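Putative acetyltransferase Ta0821 (Thermoplasma acidophilum DSM 1728, PDB 3C26) probably transfers an acyl group, as a member of the GNAT acetyltransferase family, from a coenzyme A thioester to an unidentified acceptor. Local coordinates at residues A[40-45]-A[125-130]; A[76-81]-A[178-183]; A[149-154]-A[231-236]; A[215-220]-A[239-244]. All blocks are in the same frame, centred on the assembly; numbering follows the deposited sequence.

Overall arrangement
Contact 4 is all core: two neighbouring parallel strands share backbone hydrogen bonds, one face is apolar and the other sets an aromatic stack beside Asp216 and Thr240. Contact 3 lies at the surface beside it. It uses strand 141-153, the other neighbour of strand 237-243, and a water bridges its two sides. Contact 1 joins two parts of the GNAT region, is partly buried and centres on one tyrosine hydroxyl. Contact 2 ties strand 70-79 of that region to the later strand 180-183. It is buried yet holds a salt-bridge network. Trp179 packs against Met45 of contact 1 and against Phe218 and Tyr242 of contact 4. Thr44 OG1 probably bonds to Tyr242 OH and Asp216 OD1. Contacts 1 and 3 both touch the second subunit.

Contact 1 of 4, residues A[40-45]-A[125-130]; sequences ADTGTM and YSWNEP. With EDO (1,2-ethanediol), chain H; EDO (1,2-ethanediol), chain I.
Tyr125 reaches into the loop 40-45, where its OH accepts the N-H of Met45 at 3.0 Å from Met45 N. The loop links helices 31-40 and 45-58 of the GNAT region. Its partner is the turn from strand 119-125 into helix 129-138. Packing is tight around the phenol. Gly43 CA lies 3.3 Å from Tyr125 OH, and a side chain there would run into the hydroxyl. Met45 is a selenomethionine with CG anti to its backbone N (chi1 -167°). A bend at chi3 (64°) then brings CE back to 3.9 Å from Tyr125 CE2. Its SE stands above the ring face in a long Met-aromatic contact, 5.5 Å from the centroid.

The Trp127 side is looser. Ala40 CB meets Trp127 CH2 at 4.3 Å. A water in the plane of the indole accepts from Trp127 NE1 at 2.9 Å and donates to Thr42 OG1, which also bonds to Leu39 O. Leu35 of the second subunit packs on Trp127. A further water ties the phenol back to the loop: it accepts from Tyr125 OH and donates to Ala40 O, each at 2.8 Å.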
# COMPACT_ATOMS: atom_id res chain seq x y z
N ALA A 40 -4.67 -5.77 -3.61
CA ALA A 40 -4.57 -6.34 -4.96
C ALA A 40 -4.94 -5.29 -6.02
O ALA A 40 -4.41 -5.30 -7.14
CB ALA A 40 -5.48 -7.60 -5.10
N ASP A 41 -5.83 -4.38 -5.63
CA ASP A 41 -6.30 -3.28 -6.50
C ASP A 41 -5.22 -2.27 -6.78
O ASP A 41 -5.32 -1.51 -7.72
CB ASP A 41 -7.50 -2.57 -5.88
CG ASP A 41 -8.77 -3.40 -5.95
OD1 ASP A 41 -8.78 -4.37 -6.73
OD2 ASP A 41 -9.75 -3.12 -5.20
N THR A 42 -4.17 -2.27 -5.98
CA THR A 42 -3.07 -1.30 -6.11
C THR A 42 -2.03 -1.74 -7.17
O THR A 42 -1.00 -1.08 -7.38
CB THR A 42 -2.38 -0.96 -4.76
OG1 THR A 42 -1.64 -2.07 -4.28
CG2 THR A 42 -3.40 -0.50 -3.71
N GLY A 43 -2.32 -2.88 -7.81
CA GLY A 43 -1.53 -3.46 -8.87
C GLY A 43 -2.39 -4.05 -9.95
O GLY A 43 -3.63 -4.05 -9.84
N THR A 44 -1.75 -4.62 -10.98
CA THR A 44 -2.50 -5.08 -12.14
C THR A 44 -2.22 -6.50 -12.56
O THR A 44 -2.70 -6.97 -13.58
CB THR A 44 -2.28 -4.13 -13.34
OG1 THR A 44 -0.93 -4.21 -13.78
CG2 THR A 44 -2.63 -2.69 -12.98
N MSE A 45 -1.47 -7.21 -11.73
CA MSE A 45 -1.19 -8.60 -12.02
C MSE A 45 -2.46 -9.45 -12.09
O MSE A 45 -2.56 -10.35 -12.89
CB MSE A 45 -0.25 -9.21 -10.99
CG MSE A 45 0.30 -10.52 -11.43
SE MSE A 45 1.93 -11.08 -10.48
CE MSE A 45 1.24 -11.28 -8.68
N TYR A 125 4.05 -9.73 -4.97
CA TYR A 125 3.89 -8.35 -4.47
C TYR A 125 4.58 -8.20 -3.13
O TYR A 125 4.56 -9.09 -2.31
CB TYR A 125 2.43 -7.98 -4.30
CG TYR A 125 1.65 -7.67 -5.55
CD1 TYR A 125 1.96 -6.56 -6.33
CD2 TYR A 125 0.54 -8.41 -5.90
CE1 TYR A 125 1.25 -6.25 -7.43
CE2 TYR A 125 -0.22 -8.07 -6.99
CZ TYR A 125 0.15 -7.01 -7.76
OH TYR A 125 -0.64 -6.65 -8.85
N SER A 126 5.21 -7.04 -2.94
CA SER A 126 5.97 -6.71 -1.71
C SER A 126 5.09 -6.75 -0.45
O SER A 126 5.57 -6.94 0.66
CB SER A 126 6.56 -5.30 -1.82
OG SER A 126 5.53 -4.34 -2.08
N TRP A 127 3.78 -6.56 -0.62
CA TRP A 127 2.83 -6.58 0.54
C TRP A 127 2.24 -7.97 0.82
O TRP A 127 1.51 -8.19 1.79
CB TRP A 127 1.66 -5.61 0.30
CG TRP A 127 0.98 -5.76 -1.06
CD1 TRP A 127 1.13 -4.91 -2.13
CD2 TRP A 127 0.01 -6.72 -1.46
NE1 TRP A 127 0.37 -5.33 -3.17
CE2 TRP A 127 -0.35 -6.42 -2.79
CE3 TRP A 127 -0.58 -7.83 -0.83
CZ2 TRP A 127 -1.28 -7.19 -3.52
CZ3 TRP A 127 -1.53 -8.59 -1.55
CH2 TRP A 127 -1.86 -8.27 -2.88
N ASN A 128 2.53 -8.93 -0.06
CA ASN A 128 1.91 -10.25 0.04
C ASN A 128 2.75 -11.16 0.92
O ASN A 128 3.41 -12.08 0.47
CB ASN A 128 1.64 -10.87 -1.33
CG ASN A 128 0.76 -12.08 -1.23
OD1 ASN A 128 0.41 -12.49 -0.13
ND2 ASN A 128 0.34 -12.63 -2.39
N GLU A 129 2.67 -10.85 2.20
CA GLU A 129 3.52 -11.45 3.18
C GLU A 129 3.39 -12.98 3.25
O GLU A 129 4.40 -13.65 3.36
CB GLU A 129 3.29 -10.84 4.56
CG GLU A 129 4.38 -11.17 5.54
CD GLU A 129 5.73 -10.48 5.23
OE1 GLU A 129 5.80 -9.53 4.45
OE2 GLU A 129 6.74 -10.93 5.81
N PRO A 130 2.15 -13.53 3.24
CA PRO A 130 2.01 -14.99 3.26
C PRO A 130 2.67 -15.65 2.04
O PRO A 130 3.32 -16.68 2.15
CB PRO A 130 0.49 -15.17 3.23
CG PRO A 130 -0.01 -13.97 3.96
CD PRO A 130 0.84 -12.86 3.44
C1 EDO H . 3.77 -1.99 1.59
O1 EDO H . 2.76 -1.77 0.59
C2 EDO H . 4.46 -3.32 1.34
O2 EDO H . 5.23 -3.08 0.18
C1 EDO I . 9.94 -11.71 2.93
O1 EDO I . 8.77 -11.93 3.74
C2 EDO I . 11.15 -12.40 3.53
O2 EDO I . 10.88 -13.79 3.59
O HOH W 1 -3.30 -7.33 -8.64
O HOH W 2 0.62 -3.32 -5.24

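Contact 2 of 4, residues A[76-81]-A[178-183]; sequences HMEKLP and DWKYMC. With EDO (1,2-ethanediol), chain E.
Glu78 has CG anti to its backbone N (chi1 180°) and runs extended, while Lys180 bends at chi3 (-87°), so the two chains cross at about a right angle and their charged ends meet. They join strand 70-79 of the GNAT region to the small antiparallel hairpin of strands 174-177 and 180-183. The disulfide between Cys183 and Cys174 ties the two strands of that hairpin together.

Lys180 NZ donates to Glu78 OE2 at 2.9 Å. It comes from the syn side, 35° out of the carboxylate plane. Asp178 OD2 is a second, longer partner of Lys180 NZ at 3.5 Å, and Tyr194 OH is a hydrogen-bonding partner too. The ammonium lies among these groups and probably eases the repulsion between Glu78 OE2 and Asp178 OD2, 5.7 Å apart.

Beside the network the contact is apolar. Leu80 uses both branches: CD2 lies against the bent aliphatic chain, 3.5 Å from Lys180 CD, and CD1 presses on Tyr181 O at 3.3 Å and also meets Met182 CB. Further along, Pro81 CD touches the selenium of Met182, SE, at 4.1 Å. A 1,2-ethanediol, probably from the crystallisation liquor, lies between His76 and the aliphatic chain of Lys180. Its O1 lies 3.7 Å from Lys180 CG, and its O2 hydrogen-bonds to His76 ND1 at 2.5 Å, at the edge of the imidazole.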
# COMPACT_ATOMS: atom_id res chain seq x y z
N HIS A 76 0.30 -21.74 -13.16
CA HIS A 76 0.80 -21.61 -14.54
C HIS A 76 2.33 -21.79 -14.57
O HIS A 76 3.03 -21.33 -13.69
CB HIS A 76 0.43 -20.24 -15.14
CG HIS A 76 0.97 -20.00 -16.52
ND1 HIS A 76 1.82 -18.95 -16.82
CD2 HIS A 76 0.77 -20.67 -17.68
CE1 HIS A 76 2.14 -19.01 -18.11
NE2 HIS A 76 1.51 -20.04 -18.65
N MSE A 77 2.83 -22.50 -15.58
CA MSE A 77 4.26 -22.65 -15.80
C MSE A 77 4.63 -22.34 -17.26
O MSE A 77 3.95 -22.73 -18.20
CB MSE A 77 4.73 -24.09 -15.57
CG MSE A 77 4.29 -24.74 -14.33
SE MSE A 77 4.62 -26.69 -14.51
CE MSE A 77 3.32 -27.11 -13.15
N GLU A 78 5.73 -21.65 -17.44
CA GLU A 78 6.15 -21.34 -18.78
C GLU A 78 7.66 -21.29 -18.90
O GLU A 78 8.31 -20.49 -18.24
CB GLU A 78 5.53 -20.03 -19.27
CG GLU A 78 6.00 -19.72 -20.67
CD GLU A 78 5.21 -18.66 -21.36
OE1 GLU A 78 4.01 -18.54 -21.09
OE2 GLU A 78 5.81 -17.95 -22.20
N LYS A 79 8.18 -22.17 -19.76
CA LYS A 79 9.62 -22.27 -20.00
C LYS A 79 10.03 -21.04 -20.81
O LYS A 79 9.38 -20.67 -21.77
CB LYS A 79 9.98 -23.57 -20.72
CG LYS A 79 11.47 -23.81 -20.83
CD LYS A 79 11.76 -25.21 -21.20
CE LYS A 79 12.33 -26.00 -20.02
NZ LYS A 79 12.58 -27.47 -20.39
N LEU A 80 11.10 -20.41 -20.36
CA LEU A 80 11.60 -19.17 -20.94
C LEU A 80 12.79 -19.48 -21.83
O LEU A 80 13.28 -20.59 -21.84
CB LEU A 80 11.97 -18.19 -19.85
CG LEU A 80 10.90 -17.93 -18.76
CD1 LEU A 80 11.36 -16.86 -17.82
CD2 LEU A 80 9.55 -17.60 -19.43
N PRO A 81 13.26 -18.50 -22.58
CA PRO A 81 14.33 -18.76 -23.53
C PRO A 81 15.69 -19.05 -22.85
O PRO A 81 16.55 -19.73 -23.42
CB PRO A 81 14.39 -17.47 -24.36
CG PRO A 81 13.13 -16.78 -24.14
CD PRO A 81 12.67 -17.17 -22.75
N ASP A 178 6.43 -9.41 -20.78
CA ASP A 178 5.13 -10.12 -20.71
C ASP A 178 5.02 -10.96 -19.44
O ASP A 178 4.74 -12.16 -19.48
CB ASP A 178 4.94 -11.01 -21.93
CG ASP A 178 3.56 -11.70 -21.98
OD1 ASP A 178 2.59 -11.14 -21.49
OD2 ASP A 178 3.44 -12.79 -22.56
N TRP A 179 5.31 -10.31 -18.32
CA TRP A 179 5.18 -10.87 -16.95
C TRP A 179 6.07 -12.07 -16.62
O TRP A 179 5.81 -12.83 -15.67
CB TRP A 179 3.72 -11.21 -16.61
CG TRP A 179 2.85 -10.02 -16.56
CD1 TRP A 179 2.20 -9.45 -17.64
CD2 TRP A 179 2.54 -9.19 -15.43
NE1 TRP A 179 1.53 -8.34 -17.23
CE2 TRP A 179 1.69 -8.17 -15.89
CE3 TRP A 179 2.91 -9.20 -14.08
CZ2 TRP A 179 1.18 -7.17 -15.05
CZ3 TRP A 179 2.40 -8.21 -13.25
CH2 TRP A 179 1.56 -7.21 -13.75
N LYS A 180 7.11 -12.20 -17.42
CA LYS A 180 8.13 -13.21 -17.28
C LYS A 180 9.47 -12.49 -17.11
O LYS A 180 9.81 -11.60 -17.86
CB LYS A 180 8.12 -14.12 -18.52
CG LYS A 180 6.84 -14.91 -18.73
CD LYS A 180 6.75 -15.56 -20.12
CE LYS A 180 6.15 -14.62 -21.13
NZ LYS A 180 6.10 -15.13 -22.59
N TYR A 181 10.22 -12.87 -16.07
CA TYR A 181 11.56 -12.35 -15.86
C TYR A 181 12.56 -13.32 -16.51
O TYR A 181 12.78 -14.45 -16.05
CB TYR A 181 11.86 -12.13 -14.36
CG TYR A 181 13.05 -11.23 -14.10
CD1 TYR A 181 12.94 -9.83 -14.28
CD2 TYR A 181 14.26 -11.73 -13.66
CE1 TYR A 181 13.99 -9.00 -14.03
CE2 TYR A 181 15.32 -10.89 -13.44
CZ TYR A 181 15.19 -9.53 -13.64
OH TYR A 181 16.27 -8.72 -13.40
N MSE A 182 13.19 -12.85 -17.56
CA MSE A 182 14.05 -13.68 -18.39
C MSE A 182 15.36 -13.00 -18.73
O MSE A 182 15.44 -11.78 -18.81
CB MSE A 182 13.31 -13.99 -19.71
CG MSE A 182 13.01 -12.78 -20.57
SE MSE A 182 12.04 -13.12 -22.28
CE MSE A 182 10.26 -13.42 -21.59
N CYS A 183 16.37 -13.81 -18.95
CA CYS A 183 17.68 -13.31 -19.29
C CYS A 183 18.11 -13.80 -20.66
O CYS A 183 17.67 -14.84 -21.16
CB CYS A 183 18.72 -13.69 -18.24
SG CYS A 183 18.15 -13.46 -16.52
C1 EDO E . 4.29 -16.11 -16.03
O1 EDO E . 3.74 -16.36 -17.32
C2 EDO E . 3.18 -16.12 -15.02
O2 EDO E . 2.57 -17.39 -14.98

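Contact 3 of 4, residues A[149-154]-A[231-236]; sequences YTFQGG and KYRSMN
One water is gripped by three groups between Gln152 and Arg233. It donates to Gln152 O at 3.1 Å and to Arg233 O at 2.9 Å. It accepts from Arg233 NH1 at 3.1 Å, lying in the guanidinium plane. The main side-chain contact is between Phe151 and Arg233. Arg233 CB sits over one face of the phenyl ring in a CH-pi contact, 4.0 Å from the centroid. Its CG lies between backbone N and carbonyl carbon (chi1 68°), and the extended chain carries CD to 3.7 Å from Phe151 CD1. The guanidinium then leads away, and its NE forms a salt bridge with Glu230.

The contact sets the end of strand 141-153 against a type I turn, Tyr232 to Met235, that leads from the helix toward strand 237-243. An alanine at Phe151 would take away the ring that CB covers and CD touches at its rim, and is likely to open a gap beside the aliphatic part of the arginine and leave that part less firmly held. The second subunit also reaches this end of the strand: its Tyr253 packs on Phe151 and its Pro252 on Arg233. Where the backbones meet, Gly153 CA makes a CA-H...O contact with Arg233 O at 3.4 Å.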
# COMPACT_ATOMS: atom_id res chain seq x y z
N TYR A 149 4.17 2.38 -9.82
CA TYR A 149 3.67 3.77 -9.90
C TYR A 149 2.45 3.79 -10.74
O TYR A 149 2.51 3.46 -11.91
CB TYR A 149 4.72 4.69 -10.55
CG TYR A 149 6.05 4.59 -9.88
CD1 TYR A 149 6.91 3.53 -10.16
CD2 TYR A 149 6.42 5.50 -8.88
CE1 TYR A 149 8.14 3.40 -9.50
CE2 TYR A 149 7.61 5.37 -8.22
CZ TYR A 149 8.49 4.33 -8.56
OH TYR A 149 9.69 4.20 -7.88
N THR A 150 1.33 4.16 -10.13
CA THR A 150 0.05 4.17 -10.81
C THR A 150 -0.41 5.58 -11.04
O THR A 150 -0.38 6.42 -10.15
CB THR A 150 -1.07 3.36 -10.08
OG1 THR A 150 -0.68 2.01 -9.83
CG2 THR A 150 -2.34 3.31 -10.93
N PHE A 151 -0.87 5.82 -12.26
CA PHE A 151 -1.29 7.14 -12.71
C PHE A 151 -2.68 7.11 -13.27
O PHE A 151 -3.17 6.09 -13.78
CB PHE A 151 -0.32 7.70 -13.76
CG PHE A 151 1.02 8.04 -13.19
CD1 PHE A 151 1.26 9.28 -12.65
CD2 PHE A 151 2.03 7.08 -13.12
CE1 PHE A 151 2.49 9.57 -12.07
CE2 PHE A 151 3.27 7.37 -12.53
CZ PHE A 151 3.50 8.60 -12.02
N GLN A 152 -3.33 8.24 -13.15
CA GLN A 152 -4.65 8.36 -13.72
C GLN A 152 -4.46 9.19 -14.91
O GLN A 152 -4.32 10.41 -14.83
CB GLN A 152 -5.74 8.87 -12.78
CG GLN A 152 -5.37 9.88 -11.76
CD GLN A 152 -6.44 9.99 -10.68
OE1 GLN A 152 -7.25 9.09 -10.51
NE2 GLN A 152 -6.42 11.06 -9.92
N GLY A 153 -4.34 8.43 -16.00
CA GLY A 153 -4.12 8.89 -17.38
C GLY A 153 -5.35 9.57 -17.95
O GLY A 153 -6.46 8.98 -18.05
N GLY A 154 -5.13 10.82 -18.37
CA GLY A 154 -6.20 11.69 -18.85
C GLY A 154 -6.32 12.01 -20.33
O GLY A 154 -7.43 12.05 -20.86
N LYS A 231 6.28 11.69 -19.58
CA LYS A 231 5.75 11.72 -20.96
C LYS A 231 4.54 10.83 -21.19
O LYS A 231 3.56 11.22 -21.82
CB LYS A 231 6.79 11.24 -21.97
CG LYS A 231 6.22 11.00 -23.36
CD LYS A 231 7.32 10.79 -24.43
N TYR A 232 4.62 9.61 -20.66
CA TYR A 232 3.61 8.58 -20.94
C TYR A 232 2.52 8.39 -19.90
O TYR A 232 1.54 7.68 -20.13
CB TYR A 232 4.31 7.25 -21.17
CG TYR A 232 5.13 7.19 -22.42
CD1 TYR A 232 4.54 7.07 -23.68
CD2 TYR A 232 6.51 7.22 -22.35
CE1 TYR A 232 5.31 6.99 -24.83
CE2 TYR A 232 7.28 7.16 -23.49
CZ TYR A 232 6.68 7.04 -24.72
OH TYR A 232 7.49 6.98 -25.84
N ARG A 233 2.69 9.01 -18.74
CA ARG A 233 1.72 8.86 -17.64
C ARG A 233 0.35 9.41 -18.04
O ARG A 233 -0.68 9.07 -17.44
CB ARG A 233 2.18 9.59 -16.37
CG ARG A 233 2.21 11.10 -16.50
CD ARG A 233 2.31 11.78 -15.15
NE ARG A 233 2.50 13.22 -15.29
CZ ARG A 233 1.54 14.13 -15.48
NH1 ARG A 233 0.26 13.80 -15.54
NH2 ARG A 233 1.87 15.39 -15.61
N SER A 234 0.35 10.23 -19.07
CA SER A 234 -0.85 10.98 -19.48
C SER A 234 -1.79 10.21 -20.36
O SER A 234 -2.89 10.66 -20.70
CB SER A 234 -0.44 12.26 -20.21
OG SER A 234 0.23 13.12 -19.32
N MSE A 235 -1.34 9.05 -20.77
CA MSE A 235 -2.12 8.24 -21.65
C MSE A 235 -3.42 7.92 -20.96
O MSE A 235 -3.56 8.01 -19.75
CB MSE A 235 -1.37 6.99 -22.04
CG MSE A 235 -0.18 7.35 -22.91
SE MSE A 235 0.76 5.84 -23.65
CE MSE A 235 1.34 5.09 -21.94
N ASN A 236 -4.36 7.48 -21.77
CA ASN A 236 -5.72 7.22 -21.30
C ASN A 236 -5.95 5.91 -20.52
O ASN A 236 -5.51 4.82 -20.90
CB ASN A 236 -6.69 7.30 -22.48
CG ASN A 236 -7.89 8.08 -22.16
OD1 ASN A 236 -7.80 9.08 -21.44
ND2 ASN A 236 -9.03 7.67 -22.69
O HOH W 3 -1.32 11.12 -15.47

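Contact 4 of 4, residues A[215-220]-A[239-244]; sequences IDLFVN and ITFYVR
Strands 215-220 and 239-243 run parallel, with axes 4.6 Å apart at closest and directions differing by 21°. They are adjacent parallel strands connected through helix 225-232. Five backbone N-H...O bonds join the segments; the shortest runs from Val219 N to Tyr242 O at 2.7 Å. On one face Phe218 and Tyr242 point the same way and form an offset stack, centroids 4.5 Å apart and planes at 8°. Trp179 meets both rings edge-to-face. Asp216 and Thr240 lie side by side on this face, and Asp216 OD1 bonds to Thr44 OG1.

The other face is apolar and packs on helix 225-232. Leu217 CD1 sits over the Phe241 ring, 4.3 Å from its centroid, and touches Ile239 CG2 at 3.7 Å.

At the strand ends Arg244 bends at chi3 (-60°) and turns its guanidinium edge to the backbone carbonyl of Asn220. Arg244 NE and NH2 meet Asn220 O side-on, at 2.9 and 3.2 Å, and NH1 forms a salt bridge with Glu144. A leucine in place of Arg244 would probably leave Asn220 O without these two donors and Glu144 without its positive mate. Arg244 NH2 also hydrogen-bonds to Cys174 O.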
# COMPACT_ATOMS: atom_id res chain seq x y z
N ILE A 215 -2.95 0.60 -19.55
CA ILE A 215 -1.66 0.19 -20.10
C ILE A 215 -0.69 -0.02 -18.99
O ILE A 215 -0.64 0.75 -18.03
CB ILE A 215 -1.03 1.25 -21.07
CG1 ILE A 215 -2.02 1.72 -22.13
CG2 ILE A 215 0.25 0.73 -21.75
CD1 ILE A 215 -1.60 3.01 -22.85
N ASP A 216 0.02 -1.15 -19.07
CA ASP A 216 1.09 -1.45 -18.16
C ASP A 216 2.42 -1.29 -18.91
O ASP A 216 2.52 -1.71 -20.06
CB ASP A 216 1.01 -2.92 -17.65
CG ASP A 216 -0.23 -3.23 -16.80
OD1 ASP A 216 -0.70 -2.39 -16.01
OD2 ASP A 216 -0.75 -4.36 -16.91
N LEU A 217 3.39 -0.66 -18.25
CA LEU A 217 4.73 -0.47 -18.75
C LEU A 217 5.74 -0.95 -17.75
O LEU A 217 5.71 -0.55 -16.59
CB LEU A 217 5.02 1.02 -19.14
CG LEU A 217 3.95 1.60 -20.11
CD1 LEU A 217 2.83 2.33 -19.38
CD2 LEU A 217 4.62 2.54 -21.14
N PHE A 218 6.60 -1.84 -18.19
CA PHE A 218 7.69 -2.35 -17.38
C PHE A 218 9.01 -1.70 -17.81
O PHE A 218 9.57 -1.98 -18.87
CB PHE A 218 7.81 -3.85 -17.52
CG PHE A 218 6.77 -4.60 -16.83
CD1 PHE A 218 5.48 -4.63 -17.31
CD2 PHE A 218 7.06 -5.24 -15.63
CE1 PHE A 218 4.50 -5.33 -16.64
CE2 PHE A 218 6.08 -5.98 -14.96
CZ PHE A 218 4.81 -6.00 -15.45
N VAL A 219 9.52 -0.85 -16.95
CA VAL A 219 10.73 -0.10 -17.26
C VAL A 219 11.91 -0.87 -16.75
O VAL A 219 12.24 -0.82 -15.57
CB VAL A 219 10.69 1.30 -16.70
CG1 VAL A 219 11.92 2.14 -17.17
CG2 VAL A 219 9.39 1.94 -17.13
N ASN A 220 12.52 -1.58 -17.68
CA ASN A 220 13.70 -2.43 -17.42
C ASN A 220 15.02 -1.67 -17.42
O ASN A 220 16.01 -2.11 -16.82
CB ASN A 220 13.75 -3.54 -18.46
CG ASN A 220 12.64 -4.58 -18.26
OD1 ASN A 220 12.55 -5.17 -17.19
ND2 ASN A 220 11.79 -4.78 -19.27
N ILE A 239 -2.75 3.92 -16.07
CA ILE A 239 -1.35 3.80 -16.52
C ILE A 239 -0.47 3.43 -15.35
O ILE A 239 -0.33 4.20 -14.39
CB ILE A 239 -0.79 5.08 -17.21
CG1 ILE A 239 -1.75 5.59 -18.27
CG2 ILE A 239 0.56 4.79 -17.86
CD1 ILE A 239 -2.20 4.52 -19.27
N THR A 240 0.14 2.25 -15.45
CA THR A 240 0.97 1.68 -14.38
C THR A 240 2.37 1.32 -14.88
O THR A 240 2.56 0.56 -15.87
CB THR A 240 0.33 0.39 -13.75
OG1 THR A 240 -1.09 0.57 -13.50
CG2 THR A 240 1.05 -0.04 -12.45
N PHE A 241 3.33 1.89 -14.17
CA PHE A 241 4.74 1.64 -14.42
C PHE A 241 5.28 0.77 -13.34
O PHE A 241 5.13 1.06 -12.16
CB PHE A 241 5.55 2.92 -14.43
CG PHE A 241 5.11 3.91 -15.47
CD1 PHE A 241 4.06 4.77 -15.22
CD2 PHE A 241 5.74 3.97 -16.72
CE1 PHE A 241 3.65 5.67 -16.15
CE2 PHE A 241 5.32 4.89 -17.66
CZ PHE A 241 4.29 5.74 -17.38
N TYR A 242 5.93 -0.30 -13.81
CA TYR A 242 6.70 -1.20 -12.97
C TYR A 242 8.13 -0.89 -13.32
O TYR A 242 8.58 -1.17 -14.42
CB TYR A 242 6.34 -2.64 -13.27
CG TYR A 242 4.90 -3.02 -12.97
CD1 TYR A 242 3.89 -2.81 -13.88
CD2 TYR A 242 4.58 -3.62 -11.78
CE1 TYR A 242 2.61 -3.20 -13.62
CE2 TYR A 242 3.30 -4.03 -11.51
CZ TYR A 242 2.31 -3.81 -12.42
OH TYR A 242 1.03 -4.17 -12.09
N VAL A 243 8.82 -0.26 -12.39
CA VAL A 243 10.16 0.29 -12.64
C VAL A 243 11.24 -0.43 -11.86
O VAL A 243 11.10 -0.65 -10.69
CB VAL A 243 10.20 1.81 -12.33
CG1 VAL A 243 11.55 2.41 -12.72
CG2 VAL A 243 9.11 2.55 -13.09
N ARG A 244 12.29 -0.83 -12.56
CA ARG A 244 13.35 -1.57 -11.92
C ARG A 244 13.91 -0.74 -10.76
O ARG A 244 14.17 0.44 -10.89
CB ARG A 244 14.45 -1.99 -12.92
CG ARG A 244 15.48 -2.96 -12.27
CD ARG A 244 16.72 -3.11 -13.10
NE ARG A 244 16.50 -3.63 -14.45
CZ ARG A 244 16.48 -4.91 -14.80
NH1 ARG A 244 16.60 -5.86 -13.92
NH2 ARG A 244 16.31 -5.22 -16.06
O HOH W 4 -2.38 -0.35 -15.84